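Local coordinates for type IV pilus assembly protein PilC (Thermus thermophilus, PDB 2WHN), which probably acts as an essential inner-membrane component of type IV pili, controlling pilus assembly and disassembly and supporting the ATPase PilB, this chain being the N-terminal domain of PilC, at residues A[13-18]-A[73-78]; A[57-62]-A[66-71]; A[23-28]-A[37-42]; A[81-86]-A[97-102]. One frame throughout, in Å; residues are numbered along the deposited sequence.

Overall arrangement
The N-terminal domain is all helical. Helix 12-28 leads into helix 32-39, and interaction 3 closes that short loop by joining 23-28 to 37-42. Next comes helix 46-60, which interaction 2 ties to helix 65-70. Interaction 1 then brings 73-78 back onto 13-18, so that interactions 2 and 3 both nest inside its long loop. Phe18 of interaction 1 touches Leu39 of interaction 3, and Phe75 of interaction 1 touches Leu69 of interaction 2. Interaction 4 follows in series and pairs helices 77-89 and 92-109; its Val83 packs on Leu69, and its Asp97 on Ala23. None of the loops cross.

Interaction 1 (A[13-18]-A[73-78]); sequences KDLAIF and KIFSRL
Leu15 turns CG opposite its own backbone N (chi1 -177°), which carries its two methyls off helix 12-28 toward Ile74 and Phe75. Phe75 places CG beside its backbone N, opposite the carbonyl carbon (chi1 -56°), and this swings the ring in toward the helix. The two methyls divide the work. CD1 of Leu15 lies 3.6 Å from CE2 of Phe75 and 4.2 Å from CG1 of Ile74, while CD2 of Leu15 rests 3.6 Å from the carbonyl O of Ile74. One turn farther along the helix, CE2 of Phe18 approaches CE2 of Phe75 at 3.8 Å, near the plane of the Phe75 ring and at its edge. The two rings meet obliquely, with centroids 5.9 Å apart and planes at 64°. Ile74 also backs the Phe75 ring within its own segment, its CG2 lying over one face. Phe48 of helix 46-60 meets Phe18 edge-to-face and touches Ile74 and Phe75, and Leu103 covers Leu15 from helix 92-109. Just beyond Phe75, Ser76 N-caps helix 77-89 through OG and the backbone N of Tyr79. Between the two segments there is neither a hydrogen bond nor a salt bridge, so the direct contact of helix 12-28 with the loop ahead of helix 77-89 rests on apolar packing of methyls and rings near the centre of the domain.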
loop_
_atom_site.group_PDB
_atom_site.type_symbol
_atom_site.label_atom_id
_atom_site.label_comp_id
_atom_site.label_asym_id
_atom_site.label_seq_id
_atom_site.Cartn_x
_atom_site.Cartn_y
_atom_site.Cartn_z
ATOM N N LYS A 13 11.633 -1.488 2.076
ATOM C CA LYS A 13 11.760 -1.572 0.628
ATOM C C LYS A 13 10.435 -1.986 -0.002
ATOM O O LYS A 13 9.943 -1.324 -0.917
ATOM C CB LYS A 13 12.866 -2.548 0.223
ATOM C CG LYS A 13 13.390 -2.314 -1.187
ATOM C CD LYS A 13 14.441 -3.339 -1.584
ATOM C CE LYS A 13 13.878 -4.752 -1.532
ATOM N NZ LYS A 13 12.501 -4.827 -2.100
ATOM N N ASP A 14 9.836 -3.049 0.526
ATOM C CA ASP A 14 8.572 -3.556 0.001
ATOM C C ASP A 14 7.505 -2.463 -0.009
ATOM O O ASP A 14 6.772 -2.307 -0.986
ATOM C CB ASP A 14 8.092 -4.749 0.823
ATOM C CG ASP A 14 9.132 -5.852 0.913
ATOM O OD1 ASP A 14 9.195 -6.692 -0.011
ATOM O OD2 ASP A 14 9.886 -5.881 1.909
ATOM N N LEU A 15 7.428 -1.707 1.082
ATOM C CA LEU A 15 6.429 -0.653 1.209
ATOM C C LEU A 15 6.706 0.520 0.273
ATOM O O LEU A 15 5.781 1.091 -0.309
ATOM C CB LEU A 15 6.326 -0.169 2.659
ATOM C CG LEU A 15 5.250 0.893 2.904
ATOM C CD1 LEU A 15 3.864 0.341 2.557
ATOM C CD2 LEU A 15 5.286 1.376 4.341
ATOM N N ALA A 16 7.977 0.880 0.127
ATOM C CA ALA A 16 8.367 1.947 -0.791
ATOM C C ALA A 16 8.004 1.608 -2.235
ATOM O O ALA A 16 7.469 2.445 -2.962
ATOM C CB ALA A 16 9.854 2.241 -0.669
ATOM N N ILE A 17 8.317 0.384 -2.651
ATOM C CA ILE A 17 7.998 -0.075 -4.000
ATOM C C ILE A 17 6.491 -0.063 -4.244
ATOM O O ILE A 17 6.008 0.561 -5.195
ATOM C CB ILE A 17 8.577 -1.486 -4.261
ATOM C CG1 ILE A 17 10.102 -1.426 -4.278
ATOM C CG2 ILE A 17 8.054 -2.055 -5.575
ATOM C CD1 ILE A 17 10.768 -2.778 -4.422
ATOM N N PHE A 18 5.743 -0.694 -3.342
ATOM C CA PHE A 18 4.284 -0.665 -3.409
ATOM C C PHE A 18 3.746 0.753 -3.582
ATOM O O PHE A 18 2.881 1.001 -4.423
ATOM C CB PHE A 18 3.667 -1.282 -2.156
ATOM C CG PHE A 18 2.205 -0.957 -1.983
ATOM C CD1 PHE A 18 1.246 -1.602 -2.741
ATOM C CD2 PHE A 18 1.798 -0.001 -1.071
ATOM C CE1 PHE A 18 -0.097 -1.301 -2.591
ATOM C CE2 PHE A 18 0.459 0.297 -0.908
ATOM C CZ PHE A 18 -0.491 -0.346 -1.674
ATOM N N LYS A 73 -0.254 -4.085 9.903
ATOM C CA LYS A 73 0.715 -3.335 10.695
ATOM C C LYS A 73 1.670 -2.523 9.827
ATOM O O LYS A 73 2.147 -1.464 10.239
ATOM C CB LYS A 73 1.512 -4.279 11.601
ATOM C CG LYS A 73 0.681 -4.958 12.680
ATOM C CD LYS A 73 1.165 -6.384 12.962
ATOM C CE LYS A 73 2.686 -6.485 12.926
ATOM N NZ LYS A 73 3.320 -5.912 14.143
ATOM N N ILE A 74 1.971 -3.030 8.638
ATOM C CA ILE A 74 2.952 -2.384 7.768
ATOM C C ILE A 74 2.579 -0.935 7.421
ATOM O O ILE A 74 3.443 -0.127 7.080
ATOM C CB ILE A 74 3.181 -3.197 6.476
ATOM C CG1 ILE A 74 4.226 -2.517 5.589
ATOM C CG2 ILE A 74 1.867 -3.391 5.724
ATOM C CD1 ILE A 74 5.599 -2.408 6.232
ATOM N N PHE A 75 1.298 -0.602 7.529
ATOM C CA PHE A 75 0.850 0.761 7.253
ATOM C C PHE A 75 0.703 1.565 8.548
ATOM O O PHE A 75 -0.114 1.232 9.403
ATOM C CB PHE A 75 -0.469 0.744 6.465
ATOM C CG PHE A 75 -0.396 -0.040 5.178
ATOM C CD1 PHE A 75 -0.939 -1.314 5.093
ATOM C CD2 PHE A 75 0.267 0.474 4.072
ATOM C CE1 PHE A 75 -0.837 -2.059 3.922
ATOM C CE2 PHE A 75 0.360 -0.261 2.899
ATOM C CZ PHE A 75 -0.180 -1.535 2.831
ATOM N N SER A 76 1.532 2.593 8.706
ATOM C CA SER A 76 1.542 3.401 9.926
ATOM C C SER A 76 0.282 4.258 10.061
ATOM O O SER A 76 -0.438 4.482 9.086
ATOM C CB SER A 76 2.778 4.298 9.957
ATOM O OG SER A 76 2.651 5.360 9.026
ATOM N N ARG A 77 0.046 4.772 11.263
ATOM C CA ARG A 77 -1.118 5.619 11.514
ATOM C C ARG A 77 -1.144 6.808 10.565
ATOM O O ARG A 77 -2.189 7.159 10.019
ATOM C CB ARG A 77 -1.127 6.117 12.960
ATOM C CG ARG A 77 -1.740 5.146 13.951
ATOM C CD ARG A 77 -1.777 5.748 15.350
ATOM N NE ARG A 77 -1.574 4.734 16.379
ATOM C CZ ARG A 77 -0.422 4.106 16.588
ATOM N NH1 ARG A 77 0.633 4.384 15.835
ATOM N NH2 ARG A 77 -0.325 3.196 17.549
ATOM N N LEU A 78 0.011 7.431 10.372
ATOM C CA LEU A 78 0.104 8.582 9.490
ATOM C C LEU A 78 -0.205 8.192 8.045
ATOM O O LEU A 78 -0.904 8.912 7.331
ATOM C CB LEU A 78 1.489 9.221 9.586
ATOM C CG LEU A 78 1.665 10.512 8.788
ATOM C CD1 LEU A 78 0.579 11.519 9.150
ATOM C CD2 LEU A 78 3.050 11.100 9.014
#

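Interaction 2 (A[57-62]-A[66-71]); sequences TDVEGG and SEALSK
The turn between helix 46-60 and helix 65-70 brings Asp58, near the end of the first helix, against Ala68 of the second and Lys71 at its exit. Ala68 lies at the closest approach of the two backbones: its CB sits 3.9 Å from CB of Asp58 and 4.0 Å from CG2 of Val59. Beyond this small patch of carbon contacts the interface becomes polar. Asp58 and Lys71 reach for each other from opposite directions, and an extended Lys71 chain brings NZ to 3.2 Å from OD2 of Asp58, a hydrogen-bonded salt bridge. The ammonium comes in from above the carboxylate, 47° out of its plane. The aliphatic part of the lysine also runs past the acid, CD of Lys71 lying 3.5 Å from OD2 of Asp58. A water gives a second bond to the same oxygen, 2.6 Å from OD2 of Asp58, and spends its other proton on the carbonyl O of Ala68 at 2.9 Å. OD2 is thus gripped twice, which should fix the carboxylate and favour its charged form. OD1 of Asp58 has a weak bond to Gln54 one turn back, and Met63 of the connecting loop touches both charged side chains. Gly62, with positive phi (110°), takes the chain out of helix 46-60 in a Schellman motif, the textbook C-terminal ending of a helix, from which the chain passes to helix 65-70.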
loop_
_atom_site.group_PDB
_atom_site.type_symbol
_atom_site.label_atom_id
_atom_site.label_comp_id
_atom_site.label_asym_id
_atom_site.label_seq_id
_atom_site.Cartn_x
_atom_site.Cartn_y
_atom_site.Cartn_z
ATOM N N THR A 57 -9.499 -7.301 -1.983
ATOM C CA THR A 57 -10.757 -7.989 -1.714
ATOM C C THR A 57 -11.683 -7.114 -0.879
ATOM O O THR A 57 -12.867 -6.986 -1.178
ATOM C CB THR A 57 -10.512 -9.303 -0.958
ATOM O OG1 THR A 57 -9.558 -10.092 -1.679
ATOM C CG2 THR A 57 -11.812 -10.092 -0.808
ATOM N N ASP A 58 -11.137 -6.539 0.189
ATOM C CA ASP A 58 -11.905 -5.686 1.085
ATOM C C ASP A 58 -12.478 -4.487 0.344
ATOM O O ASP A 58 -13.657 -4.167 0.495
ATOM C CB ASP A 58 -11.037 -5.216 2.256
ATOM C CG ASP A 58 -10.793 -6.315 3.278
ATOM O OD1 ASP A 58 -11.409 -7.394 3.147
ATOM O OD2 ASP A 58 -9.997 -6.096 4.218
ATOM N N VAL A 59 -11.640 -3.824 -0.450
ATOM C CA VAL A 59 -12.064 -2.633 -1.188
ATOM C C VAL A 59 -13.088 -2.963 -2.276
ATOM O O VAL A 59 -14.058 -2.229 -2.484
ATOM C CB VAL A 59 -10.871 -1.901 -1.828
ATOM C CG1 VAL A 59 -11.356 -0.695 -2.607
ATOM C CG2 VAL A 59 -9.864 -1.484 -0.750
ATOM N N GLU A 60 -12.853 -4.051 -2.996
ATOM C CA GLU A 60 -13.807 -4.491 -4.003
ATOM C C GLU A 60 -15.186 -4.758 -3.384
ATOM O O GLU A 60 -16.207 -4.609 -4.047
ATOM C CB GLU A 60 -13.293 -5.737 -4.728
ATOM C CG GLU A 60 -14.087 -6.089 -5.978
ATOM C CD GLU A 60 -13.462 -7.228 -6.760
ATOM O OE1 GLU A 60 -12.521 -6.979 -7.545
ATOM O OE2 GLU A 60 -13.907 -8.378 -6.583
ATOM N N GLY A 61 -15.203 -5.141 -2.111
ATOM C CA GLY A 61 -16.453 -5.411 -1.397
ATOM C C GLY A 61 -17.156 -4.153 -0.910
ATOM O O GLY A 61 -18.295 -4.210 -0.445
ATOM N N GLY A 62 -16.482 -3.013 -1.017
ATOM C CA GLY A 62 -17.098 -1.738 -0.656
ATOM C C GLY A 62 -16.552 -1.089 0.605
ATOM O O GLY A 62 -17.021 -0.025 1.016
ATOM N N SER A 66 -8.627 3.159 3.257
ATOM C CA SER A 66 -7.922 3.425 4.506
ATOM C C SER A 66 -8.216 2.388 5.585
ATOM O O SER A 66 -7.319 1.998 6.331
ATOM C CB SER A 66 -8.247 4.826 5.021
ATOM O OG SER A 66 -9.639 4.982 5.180
ATOM N N GLU A 67 -9.464 1.934 5.671
ATOM C CA GLU A 67 -9.809 0.897 6.643
ATOM C C GLU A 67 -9.214 -0.456 6.255
ATOM O O GLU A 67 -8.766 -1.212 7.116
ATOM C CB GLU A 67 -11.324 0.775 6.846
ATOM C CG GLU A 67 -11.706 -0.415 7.734
ATOM C CD GLU A 67 -13.160 -0.404 8.175
ATOM O OE1 GLU A 67 -14.000 0.182 7.463
ATOM O OE2 GLU A 67 -13.467 -1.007 9.228
ATOM N N ALA A 68 -9.198 -0.758 4.961
ATOM C CA ALA A 68 -8.543 -1.975 4.489
ATOM C C ALA A 68 -7.061 -1.989 4.870
ATOM O O ALA A 68 -6.546 -3.000 5.349
ATOM C CB ALA A 68 -8.718 -2.135 2.985
ATOM N N LEU A 69 -6.392 -0.853 4.698
ATOM C CA LEU A 69 -4.997 -0.707 5.113
ATOM C C LEU A 69 -4.835 -0.853 6.623
ATOM O O LEU A 69 -3.861 -1.443 7.100
ATOM C CB LEU A 69 -4.438 0.647 4.675
ATOM C CG LEU A 69 -4.541 1.016 3.193
ATOM C CD1 LEU A 69 -3.953 2.396 2.947
ATOM C CD2 LEU A 69 -3.859 -0.027 2.325
ATOM N N SER A 70 -5.756 -0.259 7.375
ATOM C CA SER A 70 -5.593 -0.145 8.820
ATOM C C SER A 70 -5.592 -1.519 9.479
ATOM O O SER A 70 -5.256 -1.650 10.656
ATOM C CB SER A 70 -6.688 0.732 9.425
ATOM O OG SER A 70 -7.929 0.053 9.432
ATOM N N LYS A 71 -5.938 -2.542 8.704
ATOM C CA LYS A 71 -5.952 -3.912 9.200
ATOM C C LYS A 71 -4.549 -4.499 9.296
ATOM O O LYS A 71 -4.364 -5.588 9.837
ATOM C CB LYS A 71 -6.806 -4.799 8.297
ATOM C CG LYS A 71 -8.298 -4.668 8.520
ATOM C CD LYS A 71 -9.067 -5.522 7.528
ATOM C CE LYS A 71 -10.521 -5.674 7.936
ATOM N NZ LYS A 71 -11.229 -6.654 7.067
HETATM O O HOH W 1 -7.415 -5.560 4.380
#

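Interaction 3 (A[23-28]-A[37-42]); sequences ATMLGA and AILERQ
Met25 sends its side chain from helix 12-28 across to Ile38 and Leu39 of helix 32-39. Its CB points at the opposite segment, and CG, trans to the carbonyl carbon (chi1 -73°), extends that line through a straight chi2 of -179°. SD is the first atom to meet a partner: it lies against two branches of Ile38, 3.8 Å from CG2 and 3.8 Å from CD1, the side chains meeting at a slant. Both residues also touch Leu30 in the short loop between the helices. The contact lies beside this loop, which joins two consecutive helices: a single membrane-spanning helix is predicted for residues 17-39, but in this structure the span is two helices, 12-28 and 32-39, with the second turned back across the first. At SD the chain bends (chi3 -77°) and directs CE along Leu39, the two side chains running in opposing directions alongside each other. CE of Met25 comes within 3.3 Å of CG of Leu39, tighter than ordinary van der Waals contact, with Leu39 CD2 at 3.6 Å and Leu39 CD1 at 4.0 Å, so the methyl nestles at the branch point of the leucine. Leu39 itself is buried farther in, against Phe18, Gln21 and Leu22 of helix 12-28.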
loop_
_atom_site.group_PDB
_atom_site.type_symbol
_atom_site.label_atom_id
_atom_site.label_comp_id
_atom_site.label_asym_id
_atom_site.label_seq_id
_atom_site.Cartn_x
_atom_site.Cartn_y
_atom_site.Cartn_z
ATOM N N ALA A 23 1.264 5.042 -6.643
ATOM C CA ALA A 23 1.419 6.443 -7.033
ATOM C C ALA A 23 1.447 6.596 -8.550
ATOM O O ALA A 23 0.827 7.503 -9.108
ATOM C CB ALA A 23 2.707 7.019 -6.434
ATOM N N THR A 24 2.269 5.779 -9.191
ATOM C CA THR A 24 2.490 5.868 -10.626
ATOM C C THR A 24 1.204 5.558 -11.388
ATOM O O THR A 24 0.789 6.320 -12.256
ATOM C CB THR A 24 3.623 4.917 -11.063
ATOM O OG1 THR A 24 4.878 5.464 -10.637
ATOM C CG2 THR A 24 3.642 4.735 -12.582
ATOM N N MET A 25 0.519 4.491 -10.992
ATOM C CA MET A 25 -0.708 4.110 -11.686
ATOM C C MET A 25 -1.862 5.078 -11.434
ATOM O O MET A 25 -2.594 5.428 -12.354
ATOM C CB MET A 25 -1.097 2.671 -11.359
ATOM C CG MET A 25 -0.196 1.653 -12.028
ATOM S SD MET A 25 -0.654 -0.054 -11.696
ATOM C CE MET A 25 -0.025 -0.279 -10.036
ATOM N N LEU A 26 -1.997 5.555 -10.203
ATOM C CA LEU A 26 -3.036 6.536 -9.915
ATOM C C LEU A 26 -2.787 7.841 -10.650
ATOM O O LEU A 26 -3.720 8.473 -11.131
ATOM C CB LEU A 26 -3.139 6.805 -8.422
ATOM C CG LEU A 26 -3.682 5.650 -7.595
ATOM C CD1 LEU A 26 -3.708 6.053 -6.123
ATOM C CD2 LEU A 26 -5.064 5.282 -8.087
ATOM N N GLY A 27 -1.529 8.268 -10.680
ATOM C CA GLY A 27 -1.158 9.478 -11.398
ATOM C C GLY A 27 -1.441 9.349 -12.882
ATOM O O GLY A 27 -1.829 10.324 -13.534
ATOM N N ALA A 28 -1.238 8.148 -13.423
ATOM C CA ALA A 28 -1.414 7.923 -14.856
ATOM C C ALA A 28 -2.894 7.882 -15.218
ATOM O O ALA A 28 -3.256 7.974 -16.389
ATOM C CB ALA A 28 -0.728 6.630 -15.285
ATOM N N ALA A 37 -5.105 -4.587 -8.503
ATOM C CA ALA A 37 -5.093 -5.874 -9.191
ATOM C C ALA A 37 -3.772 -6.121 -9.916
ATOM O O ALA A 37 -3.285 -7.253 -9.978
ATOM C CB ALA A 37 -6.261 -5.972 -10.163
ATOM N N ILE A 38 -3.205 -5.058 -10.479
ATOM C CA ILE A 38 -1.912 -5.140 -11.150
ATOM C C ILE A 38 -0.803 -5.325 -10.123
ATOM O O ILE A 38 0.100 -6.145 -10.312
ATOM C CB ILE A 38 -1.627 -3.866 -11.970
ATOM C CG1 ILE A 38 -2.503 -3.824 -13.223
ATOM C CG2 ILE A 38 -0.146 -3.772 -12.324
ATOM C CD1 ILE A 38 -2.966 -2.425 -13.592
ATOM N N LEU A 39 -0.903 -4.577 -9.026
ATOM C CA LEU A 39 0.099 -4.600 -7.966
ATOM C C LEU A 39 0.163 -5.950 -7.273
ATOM O O LEU A 39 1.240 -6.410 -6.897
ATOM C CB LEU A 39 -0.195 -3.515 -6.925
ATOM C CG LEU A 39 0.360 -2.146 -7.287
ATOM C CD1 LEU A 39 0.188 -1.171 -6.140
ATOM C CD2 LEU A 39 1.822 -2.278 -7.695
ATOM N N GLU A 40 -1.007 -6.526 -7.021
ATOM C CA GLU A 40 -1.109 -7.787 -6.299
ATOM C C GLU A 40 -0.468 -8.918 -7.094
ATOM O O GLU A 40 -0.265 -10.014 -6.575
ATOM C CB GLU A 40 -2.574 -8.120 -6.000
ATOM C CG GLU A 40 -3.287 -8.849 -7.131
ATOM C CD GLU A 40 -4.734 -9.176 -6.804
ATOM O OE1 GLU A 40 -5.117 -9.088 -5.618
ATOM O OE2 GLU A 40 -5.488 -9.537 -7.736
ATOM N N ARG A 41 -0.163 -8.652 -8.359
ATOM C CA ARG A 41 0.496 -9.640 -9.204
ATOM C C ARG A 41 1.988 -9.357 -9.335
ATOM O O ARG A 41 2.754 -10.232 -9.730
ATOM C CB ARG A 41 -0.156 -9.702 -10.587
ATOM C CG ARG A 41 -1.413 -10.554 -10.641
ATOM C CD ARG A 41 -1.811 -10.876 -12.074
ATOM N NE ARG A 41 -2.070 -9.667 -12.851
ATOM C CZ ARG A 41 -3.152 -8.910 -12.713
ATOM N NH1 ARG A 41 -4.083 -9.235 -11.825
ATOM N NH2 ARG A 41 -3.306 -7.824 -13.461
ATOM N N GLN A 42 2.402 -8.141 -8.992
ATOM C CA GLN A 42 3.795 -7.738 -9.168
ATOM C C GLN A 42 4.493 -7.431 -7.844
ATOM O O GLN A 42 5.503 -6.728 -7.814
ATOM C CB GLN A 42 3.902 -6.541 -10.118
ATOM C CG GLN A 42 3.136 -6.719 -11.421
ATOM C CD GLN A 42 3.555 -5.731 -12.495
ATOM O OE1 GLN A 42 4.661 -5.193 -12.462
ATOM N NE2 GLN A 42 2.678 -5.508 -13.469
#

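Interaction 4 (A[81-86]-A[97-102]); sequences NLVRAG and DRLASF
Leu82 and Leu99 project from facing sides of helices 77-89 and 92-109 and approach obliquely, methyl against methyl. In both, the first torsion swings CG away from the carbonyl and to the amide side of the residue (chi1 -83° in Leu82, -77° in Leu99), so each branched end is directed at the other helix. The touching pair is CD1 of Leu82 and CD2 of Leu99, 3.6 Å apart, while the backbones stay well separated, with 8.6 Å between CA of Leu82 and CA of Leu99. The second methyl of Leu99 turns to the neighbouring residue: CD1 of Leu99 is 4.4 Å from CG2 of Val83, a looser approach. Val83 does not aim its side chain straight at helix 92-109 but alongside it, and its branches are shared. CG2 faces Leu99, while CG1 of Val83 packs against CD1 of Leu69, so Val83 links this pair of helices to helix 65-70. Leu99 therefore turns one methyl to Leu82 and, more loosely, the other toward Val83. Helix 92-109 is fastened on another side to helix 12-28: Asp97 makes a salt bridge with Arg20, Ser101 OG is hydrogen-bonded to the same arginine, and Ala100 packs on Ser19 and Arg20. By contrast, the meeting of 81-86 with 97-102 is purely aliphatic. With no polar pair to fix a direction, it rests on one close methyl pair and the looser Leu99–Val83 approach, an apolar and little directional contact, whereas the polar links of helix 92-109 run to Arg20.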
loop_
_atom_site.group_PDB
_atom_site.type_symbol
_atom_site.label_atom_id
_atom_site.label_comp_id
_atom_site.label_asym_id
_atom_site.label_seq_id
_atom_site.Cartn_x
_atom_site.Cartn_y
_atom_site.Cartn_z
ATOM N N ASN A 81 -3.929 7.632 7.902
ATOM C CA ASN A 81 -4.596 8.922 8.051
ATOM C C ASN A 81 -4.460 9.783 6.797
ATOM O O ASN A 81 -5.402 10.460 6.395
ATOM C CB ASN A 81 -4.064 9.666 9.278
ATOM C CG ASN A 81 -4.708 9.194 10.568
ATOM O OD1 ASN A 81 -5.810 8.649 10.558
ATOM N ND2 ASN A 81 -4.035 9.426 11.689
ATOM N N LEU A 82 -3.290 9.733 6.171
ATOM C CA LEU A 82 -3.054 10.471 4.938
ATOM C C LEU A 82 -3.868 9.897 3.779
ATOM O O LEU A 82 -4.531 10.633 3.049
ATOM C CB LEU A 82 -1.563 10.471 4.594
ATOM C CG LEU A 82 -0.747 11.541 5.318
ATOM C CD1 LEU A 82 0.742 11.359 5.045
ATOM C CD2 LEU A 82 -1.219 12.936 4.899
ATOM N N VAL A 83 -3.828 8.575 3.631
ATOM C CA VAL A 83 -4.687 7.882 2.676
ATOM C C VAL A 83 -6.155 8.204 2.910
ATOM O O VAL A 83 -6.914 8.405 1.960
ATOM C CB VAL A 83 -4.473 6.349 2.715
ATOM C CG1 VAL A 83 -5.603 5.625 1.982
ATOM C CG2 VAL A 83 -3.124 5.995 2.107
ATOM N N ARG A 84 -6.553 8.289 4.177
ATOM C CA ARG A 84 -7.937 8.620 4.515
ATOM C C ARG A 84 -8.324 10.019 4.036
ATOM O O ARG A 84 -9.445 10.240 3.576
ATOM C CB ARG A 84 -8.177 8.499 6.022
ATOM C CG ARG A 84 -9.512 9.067 6.476
ATOM C CD ARG A 84 -10.660 8.273 5.880
ATOM N NE ARG A 84 -11.945 8.936 6.074
ATOM C CZ ARG A 84 -13.094 8.495 5.572
ATOM N NH1 ARG A 84 -13.119 7.386 4.842
ATOM N NH2 ARG A 84 -14.215 9.166 5.798
ATOM N N ALA A 85 -7.401 10.966 4.156
ATOM C CA ALA A 85 -7.634 12.314 3.639
ATOM C C ALA A 85 -7.745 12.289 2.114
ATOM O O ALA A 85 -8.564 12.995 1.529
ATOM C CB ALA A 85 -6.524 13.259 4.079
ATOM N N GLY A 86 -6.948 11.435 1.482
ATOM C CA GLY A 86 -6.961 11.297 0.025
ATOM C C GLY A 86 -8.264 10.751 -0.529
ATOM O O GLY A 86 -8.728 11.188 -1.582
ATOM N N ASP A 97 2.129 9.690 -4.108
ATOM C CA ASP A 97 3.399 10.167 -4.645
ATOM C C ASP A 97 4.299 10.720 -3.538
ATOM O O ASP A 97 5.497 10.435 -3.496
ATOM C CB ASP A 97 3.153 11.228 -5.715
ATOM C CG ASP A 97 4.434 11.769 -6.304
ATOM O OD1 ASP A 97 5.394 10.993 -6.483
ATOM O OD2 ASP A 97 4.480 12.978 -6.595
ATOM N N ARG A 98 3.706 11.459 -2.607
ATOM C CA ARG A 98 4.471 12.085 -1.529
ATOM C C ARG A 98 4.881 11.068 -0.468
ATOM O O ARG A 98 5.991 11.117 0.045
ATOM C CB ARG A 98 3.675 13.229 -0.893
ATOM C CG ARG A 98 3.625 14.502 -1.738
ATOM C CD ARG A 98 4.969 15.230 -1.746
ATOM N NE ARG A 98 5.256 15.911 -0.481
ATOM C CZ ARG A 98 4.763 17.100 -0.135
ATOM N NH1 ARG A 98 3.922 17.739 -0.940
ATOM N NH2 ARG A 98 5.111 17.656 1.022
ATOM N N LEU A 99 3.977 10.148 -0.140
ATOM C CA LEU A 99 4.313 9.034 0.741
ATOM C C LEU A 99 5.441 8.185 0.156
ATOM O O LEU A 99 6.361 7.793 0.867
ATOM C CB LEU A 99 3.079 8.163 1.008
ATOM C CG LEU A 99 2.072 8.726 2.014
ATOM C CD1 LEU A 99 0.814 7.866 2.068
ATOM C CD2 LEU A 99 2.710 8.839 3.393
ATOM N N ALA A 100 5.367 7.907 -1.143
ATOM C CA ALA A 100 6.383 7.092 -1.809
ATOM C C ALA A 100 7.752 7.770 -1.796
ATOM O O ALA A 100 8.773 7.128 -1.549
ATOM C CB ALA A 100 5.960 6.773 -3.238
ATOM N N SER A 101 7.769 9.070 -2.067
ATOM C CA SER A 101 9.017 9.834 -2.074
ATOM C C SER A 101 9.633 9.884 -0.681
ATOM O O SER A 101 10.848 9.780 -0.522
ATOM C CB SER A 101 8.767 11.258 -2.570
ATOM O OG SER A 101 8.307 11.251 -3.909
ATOM N N PHE A 102 8.787 10.129 0.313
ATOM C CA PHE A 102 9.195 10.069 1.704
ATOM C C PHE A 102 9.860 8.731 2.026
ATOM O O PHE A 102 10.914 8.686 2.666
ATOM C CB PHE A 102 7.985 10.285 2.611
ATOM C CG PHE A 102 8.306 10.215 4.072
ATOM C CD1 PHE A 102 8.793 11.327 4.740
ATOM C CD2 PHE A 102 8.148 9.032 4.773
ATOM C CE1 PHE A 102 9.108 11.261 6.085
ATOM C CE2 PHE A 102 8.456 8.961 6.120
ATOM C CZ PHE A 102 8.943 10.074 6.775
#